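Local coordinates for protein [4Fe-4S]-dependent U34-ARNt thiolase (Methanococcus maripaludis, PDB 6SCY) that probably thiolates uridine 34 of tRNA with the help of a [4Fe-4S] cluster, and is thought to bind ATP and tRNA, at residues S57-L69 with E214-Y228. Residues are numbered along the deposited sequence; the frame is centred on the assembly and turned at random.
Sequences SGGKDSLVMAYLL and EDEVLLLAEMLELKY. With SO4 (sulfate ion), chain L.
E214 opens the helix 214-223 beside K60, whose ammonium NZ lies 3.7 Å from E214 OE2; the two side chains cross at about a right angle, and the salt bridge is long. The same NZ pairs at 2.8 Å with OD2 of D61. K60 is a knob among E214, V217, L218 and A221, bent at chi2 and again at chi4 (70°), which carries CD past V217 CG1 and L218 CD1 and turns NZ toward the carboxylates. One turn on, L220 CD2 touches V64 CG1 (3.7 Å) and meets L68 tip to tip, while V64 CG2 rests on A221 CB; here the axes of helices 60-69 and 214-223 cross at 67°. L224 lays CD1 over one face of the Y67 ring, 4.0 Å from its centroid. After the Schellman turn at E225, L226 rests CD1 against L63 CB and V64 CG2. Y228 finishes the segment with its ring under K60 CB, 3.8 Å from the centroid and nearly on the ring normal. Replacing this tyrosine with an alanine would probably open a gap beneath K60 and leave its CB without a ring to lie on. At the start of helix 60-69, S57 OG (2.7 Å from sulfate O2) and S62 N (3.1 Å from sulfate O1) hold a sulfate, probably from the crystallisation liquor, where the PP-loop of a HUP-fold enzyme would be expected to bind ATP phosphate.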
loop_
_atom_site.group_PDB
_atom_site.type_symbol
_atom_site.label_atom_id
_atom_site.label_comp_id
_atom_site.label_asym_id
_atom_site.label_seq_id
_atom_site.Cartn_x
_atom_site.Cartn_y
_atom_site.Cartn_z
ATOM N N SER A 57 -10.691 25.316 10.069
ATOM C CA SER A 57 -9.775 26.062 9.208
ATOM C C SER A 57 -10.479 26.851 8.089
ATOM O O SER A 57 -9.801 27.443 7.244
ATOM C CB SER A 57 -8.694 25.143 8.654
ATOM O OG SER A 57 -9.269 24.074 7.923
ATOM N N GLY A 58 -11.815 26.872 8.106
ATOM C CA GLY A 58 -12.612 27.622 7.138
ATOM C C GLY A 58 -13.038 26.923 5.857
ATOM O O GLY A 58 -13.950 27.399 5.171
ATOM N N GLY A 59 -12.394 25.803 5.537
ATOM C CA GLY A 59 -12.699 25.026 4.340
ATOM C C GLY A 59 -13.975 24.226 4.461
ATOM O O GLY A 59 -14.505 24.081 5.568
ATOM N N LYS A 60 -14.483 23.698 3.322
ATOM C CA LYS A 60 -15.728 22.914 3.281
ATOM C C LYS A 60 -15.759 21.821 4.346
ATOM O O LYS A 60 -16.705 21.798 5.119
ATOM C CB LYS A 60 -16.049 22.361 1.881
ATOM C CG LYS A 60 -14.853 21.819 1.112
ATOM C CD LYS A 60 -15.163 20.493 0.444
ATOM C CE LYS A 60 -13.965 19.953 -0.302
ATOM N NZ LYS A 60 -12.875 19.502 0.616
ATOM N N ASP A 61 -14.678 21.007 4.459
ATOM C CA ASP A 61 -14.512 19.907 5.428
ATOM C C ASP A 61 -14.789 20.325 6.869
ATOM O O ASP A 61 -15.716 19.792 7.472
ATOM C CB ASP A 61 -13.118 19.273 5.315
ATOM C CG ASP A 61 -12.795 18.694 3.953
ATOM O OD1 ASP A 61 -13.386 17.662 3.599
ATOM O OD2 ASP A 61 -11.933 19.269 3.250
ATOM N N SER A 62 -14.024 21.307 7.398
ATOM C CA SER A 62 -14.156 21.822 8.766
ATOM C C SER A 62 -15.512 22.419 9.086
ATOM O O SER A 62 -15.955 22.276 10.217
ATOM C CB SER A 62 -13.049 22.813 9.094
ATOM O OG SER A 62 -11.931 22.108 9.609
ATOM N N LEU A 63 -16.168 23.075 8.109
ATOM C CA LEU A 63 -17.507 23.664 8.246
ATOM C C LEU A 63 -18.621 22.598 8.171
ATOM O O LEU A 63 -19.584 22.675 8.943
ATOM C CB LEU A 63 -17.710 24.762 7.192
ATOM C CG LEU A 63 -17.502 26.207 7.658
ATOM C CD1 LEU A 63 -16.055 26.491 8.034
ATOM C CD2 LEU A 63 -17.918 27.169 6.585
ATOM N N VAL A 64 -18.468 21.589 7.263
ATOM C CA VAL A 64 -19.382 20.445 7.088
ATOM C C VAL A 64 -19.358 19.603 8.362
ATOM O O VAL A 64 -20.423 19.253 8.874
ATOM C CB VAL A 64 -19.052 19.622 5.820
ATOM C CG1 VAL A 64 -19.649 18.224 5.875
ATOM C CG2 VAL A 64 -19.528 20.341 4.574
ATOM N N MET A 65 -18.145 19.326 8.889
ATOM C CA MET A 65 -17.937 18.596 10.140
ATOM C C MET A 65 -18.514 19.402 11.308
ATOM O O MET A 65 -19.176 18.831 12.170
ATOM C CB MET A 65 -16.437 18.333 10.368
ATOM C CG MET A 65 -16.136 17.607 11.661
ATOM S SD MET A 65 -14.424 17.756 12.187
ATOM C CE MET A 65 -14.389 19.445 12.658
ATOM N N ALA A 66 -18.274 20.722 11.324
ATOM C CA ALA A 66 -18.764 21.619 12.371
ATOM C C ALA A 66 -20.294 21.679 12.393
ATOM O O ALA A 66 -20.874 21.716 13.480
ATOM C CB ALA A 66 -18.180 23.012 12.196
ATOM N N TYR A 67 -20.942 21.659 11.198
ATOM C CA TYR A 67 -22.400 21.697 11.066
ATOM C C TYR A 67 -23.033 20.396 11.554
ATOM O O TYR A 67 -24.048 20.449 12.256
ATOM C CB TYR A 67 -22.826 21.990 9.618
ATOM C CG TYR A 67 -24.327 21.976 9.397
ATOM C CD1 TYR A 67 -24.997 20.791 9.103
ATOM C CD2 TYR A 67 -25.070 23.150 9.449
ATOM C CE1 TYR A 67 -26.376 20.771 8.898
ATOM C CE2 TYR A 67 -26.447 23.146 9.225
ATOM C CZ TYR A 67 -27.097 21.954 8.951
ATOM O OH TYR A 67 -28.457 21.945 8.727
ATOM N N LEU A 68 -22.480 19.234 11.129
ATOM C CA LEU A 68 -22.997 17.920 11.508
ATOM C C LEU A 68 -22.909 17.743 13.022
ATOM O O LEU A 68 -23.946 17.575 13.660
ATOM C CB LEU A 68 -22.306 16.774 10.731
ATOM C CG LEU A 68 -22.491 16.740 9.195
ATOM C CD1 LEU A 68 -21.554 15.725 8.549
ATOM C CD2 LEU A 68 -23.942 16.461 8.790
ATOM N N LEU A 69 -21.702 17.901 13.603
ATOM C CA LEU A 69 -21.462 17.807 15.044
ATOM C C LEU A 69 -22.394 18.715 15.837
ATOM O O LEU A 69 -22.935 18.278 16.849
ATOM C CB LEU A 69 -20.003 18.132 15.398
ATOM C CG LEU A 69 -18.947 17.068 15.123
ATOM C CD1 LEU A 69 -17.563 17.652 15.232
ATOM C CD2 LEU A 69 -19.066 15.913 16.080
ATOM N N GLU A 214 -14.465 13.267 -0.586
ATOM C CA GLU A 214 -14.380 14.720 -0.779
ATOM C C GLU A 214 -15.572 15.289 -1.556
ATOM O O GLU A 214 -16.083 16.345 -1.187
ATOM C CB GLU A 214 -13.051 15.106 -1.448
ATOM C CG GLU A 214 -12.629 16.536 -1.165
ATOM C CD GLU A 214 -11.508 17.083 -2.033
ATOM O OE1 GLU A 214 -10.430 16.447 -2.095
ATOM O OE2 GLU A 214 -11.704 18.161 -2.640
ATOM N N ASP A 215 -16.025 14.556 -2.598
ATOM C CA ASP A 215 -17.141 14.910 -3.477
ATOM C C ASP A 215 -18.445 14.976 -2.709
ATOM O O ASP A 215 -19.252 15.862 -2.979
ATOM C CB ASP A 215 -17.258 13.909 -4.633
ATOM C CG ASP A 215 -15.940 13.618 -5.316
ATOM O OD1 ASP A 215 -15.667 14.244 -6.368
ATOM O OD2 ASP A 215 -15.167 12.767 -4.788
ATOM N N GLU A 216 -18.650 14.046 -1.754
ATOM C CA GLU A 216 -19.836 14.001 -0.897
ATOM C C GLU A 216 -19.788 15.157 0.094
ATOM O O GLU A 216 -20.793 15.829 0.274
ATOM C CB GLU A 216 -19.935 12.662 -0.159
ATOM C CG GLU A 216 -20.515 11.534 -0.987
ATOM C CD GLU A 216 -20.740 10.224 -0.256
ATOM O OE1 GLU A 216 -21.219 10.239 0.904
ATOM O OE2 GLU A 216 -20.432 9.170 -0.859
ATOM N N VAL A 217 -18.606 15.416 0.695
ATOM C CA VAL A 217 -18.364 16.520 1.637
ATOM C C VAL A 217 -18.673 17.850 0.934
ATOM O O VAL A 217 -19.363 18.695 1.499
ATOM C CB VAL A 217 -16.919 16.482 2.229
ATOM C CG1 VAL A 217 -16.532 17.816 2.848
ATOM C CG2 VAL A 217 -16.768 15.365 3.255
ATOM N N LEU A 218 -18.192 18.002 -0.311
ATOM C CA LEU A 218 -18.402 19.181 -1.149
ATOM C C LEU A 218 -19.880 19.349 -1.521
ATOM O O LEU A 218 -20.393 20.464 -1.452
ATOM C CB LEU A 218 -17.530 19.087 -2.411
ATOM C CG LEU A 218 -17.609 20.260 -3.375
ATOM C CD1 LEU A 218 -16.783 21.431 -2.886
ATOM C CD2 LEU A 218 -17.175 19.846 -4.757
ATOM N N LEU A 219 -20.554 18.240 -1.912
ATOM C CA LEU A 219 -21.975 18.222 -2.278
ATOM C C LEU A 219 -22.826 18.613 -1.073
ATOM O O LEU A 219 -23.756 19.398 -1.228
ATOM C CB LEU A 219 -22.385 16.842 -2.825
ATOM C CG LEU A 219 -23.801 16.707 -3.399
ATOM C CD1 LEU A 219 -23.902 17.285 -4.815
ATOM C CD2 LEU A 219 -24.221 15.266 -3.434
ATOM N N LEU A 220 -22.469 18.112 0.128
ATOM C CA LEU A 220 -23.156 18.418 1.382
ATOM C C LEU A 220 -22.989 19.894 1.743
ATOM O O LEU A 220 -23.919 20.489 2.278
ATOM C CB LEU A 220 -22.655 17.505 2.519
ATOM C CG LEU A 220 -23.616 17.269 3.701
ATOM C CD1 LEU A 220 -24.708 16.271 3.348
ATOM C CD2 LEU A 220 -22.870 16.730 4.901
ATOM N N ALA A 221 -21.821 20.487 1.413
ATOM C CA ALA A 221 -21.508 21.898 1.656
ATOM C C ALA A 221 -22.382 22.788 0.774
ATOM O O ALA A 221 -22.866 23.819 1.240
ATOM C CB ALA A 221 -20.031 22.171 1.381
ATOM N N GLU A 222 -22.599 22.367 -0.490
ATOM C CA GLU A 222 -23.410 23.072 -1.486
ATOM C C GLU A 222 -24.895 23.060 -1.113
ATOM O O GLU A 222 -25.552 24.098 -1.225
ATOM C CB GLU A 222 -23.197 22.477 -2.894
ATOM C CG GLU A 222 -21.834 22.785 -3.508
ATOM C CD GLU A 222 -21.597 22.303 -4.929
ATOM O OE1 GLU A 222 -22.139 21.238 -5.307
ATOM O OE2 GLU A 222 -20.851 22.990 -5.665
ATOM N N MET A 223 -25.414 21.895 -0.659
ATOM C CA MET A 223 -26.817 21.714 -0.273
ATOM C C MET A 223 -27.189 22.479 0.984
ATOM O O MET A 223 -28.335 22.920 1.103
ATOM C CB MET A 223 -27.165 20.235 -0.103
ATOM C CG MET A 223 -27.115 19.452 -1.398
ATOM S SD MET A 223 -27.512 17.691 -1.209
ATOM C CE MET A 223 -26.668 17.347 0.265
ATOM N N LEU A 224 -26.235 22.627 1.926
ATOM C CA LEU A 224 -26.462 23.337 3.188
ATOM C C LEU A 224 -26.198 24.837 3.058
ATOM O O LEU A 224 -26.477 25.593 3.993
ATOM C CB LEU A 224 -25.626 22.728 4.329
ATOM C CG LEU A 224 -25.907 21.263 4.700
ATOM C CD1 LEU A 224 -24.763 20.687 5.503
ATOM C CD2 LEU A 224 -27.236 21.101 5.419
ATOM N N GLU A 225 -25.685 25.265 1.884
ATOM C CA GLU A 225 -25.345 26.652 1.537
ATOM C C GLU A 225 -24.305 27.260 2.503
ATOM O O GLU A 225 -24.392 28.439 2.869
ATOM C CB GLU A 225 -26.604 27.538 1.392
ATOM C CG GLU A 225 -27.474 27.183 0.199
ATOM C CD GLU A 225 -28.588 28.177 -0.070
ATOM O OE1 GLU A 225 -29.738 27.900 0.341
ATOM O OE2 GLU A 225 -28.314 29.231 -0.688
ATOM N N LEU A 226 -23.306 26.443 2.892
ATOM C CA LEU A 226 -22.234 26.863 3.794
ATOM C C LEU A 226 -21.279 27.808 3.075
ATOM O O LEU A 226 -20.842 27.520 1.956
ATOM C CB LEU A 226 -21.464 25.661 4.396
ATOM C CG LEU A 226 -22.240 24.611 5.216
ATOM C CD1 LEU A 226 -21.312 23.530 5.716
ATOM C CD2 LEU A 226 -22.964 25.227 6.404
ATOM N N LYS A 227 -20.991 28.953 3.711
ATOM C CA LYS A 227 -20.092 29.980 3.186
ATOM C C LYS A 227 -18.627 29.666 3.581
ATOM O O LYS A 227 -18.046 30.335 4.443
ATOM C CB LYS A 227 -20.527 31.387 3.654
ATOM C CG LYS A 227 -21.894 31.836 3.141
ATOM C CD LYS A 227 -22.967 31.742 4.226
ATOM C CE LYS A 227 -24.305 32.236 3.732
ATOM N NZ LYS A 227 -25.341 32.215 4.798
ATOM N N TYR A 228 -18.048 28.621 2.954
ATOM C CA TYR A 228 -16.678 28.175 3.214
ATOM C C TYR A 228 -15.642 28.926 2.385
ATOM O O TYR A 228 -15.938 29.343 1.261
ATOM C CB TYR A 228 -16.532 26.645 3.032
ATOM C CG TYR A 228 -16.749 26.143 1.619
ATOM C CD1 TYR A 228 -15.701 26.117 0.698
ATOM C CD2 TYR A 228 -17.982 25.647 1.217
ATOM C CE1 TYR A 228 -15.902 25.683 -0.610
ATOM C CE2 TYR A 228 -18.182 25.165 -0.075
ATOM C CZ TYR A 228 -17.138 25.192 -0.989
ATOM O OH TYR A 228 -17.333 24.736 -2.269
HETATM S S SO4 L . -10.494 22.126 5.283
HETATM O O1 SO4 L . -11.104 21.684 6.534
HETATM O O2 SO4 L . -10.077 23.512 5.421
HETATM O O3 SO4 L . -11.444 22.002 4.180
HETATM O O4 SO4 L . -9.322 21.312 4.988
#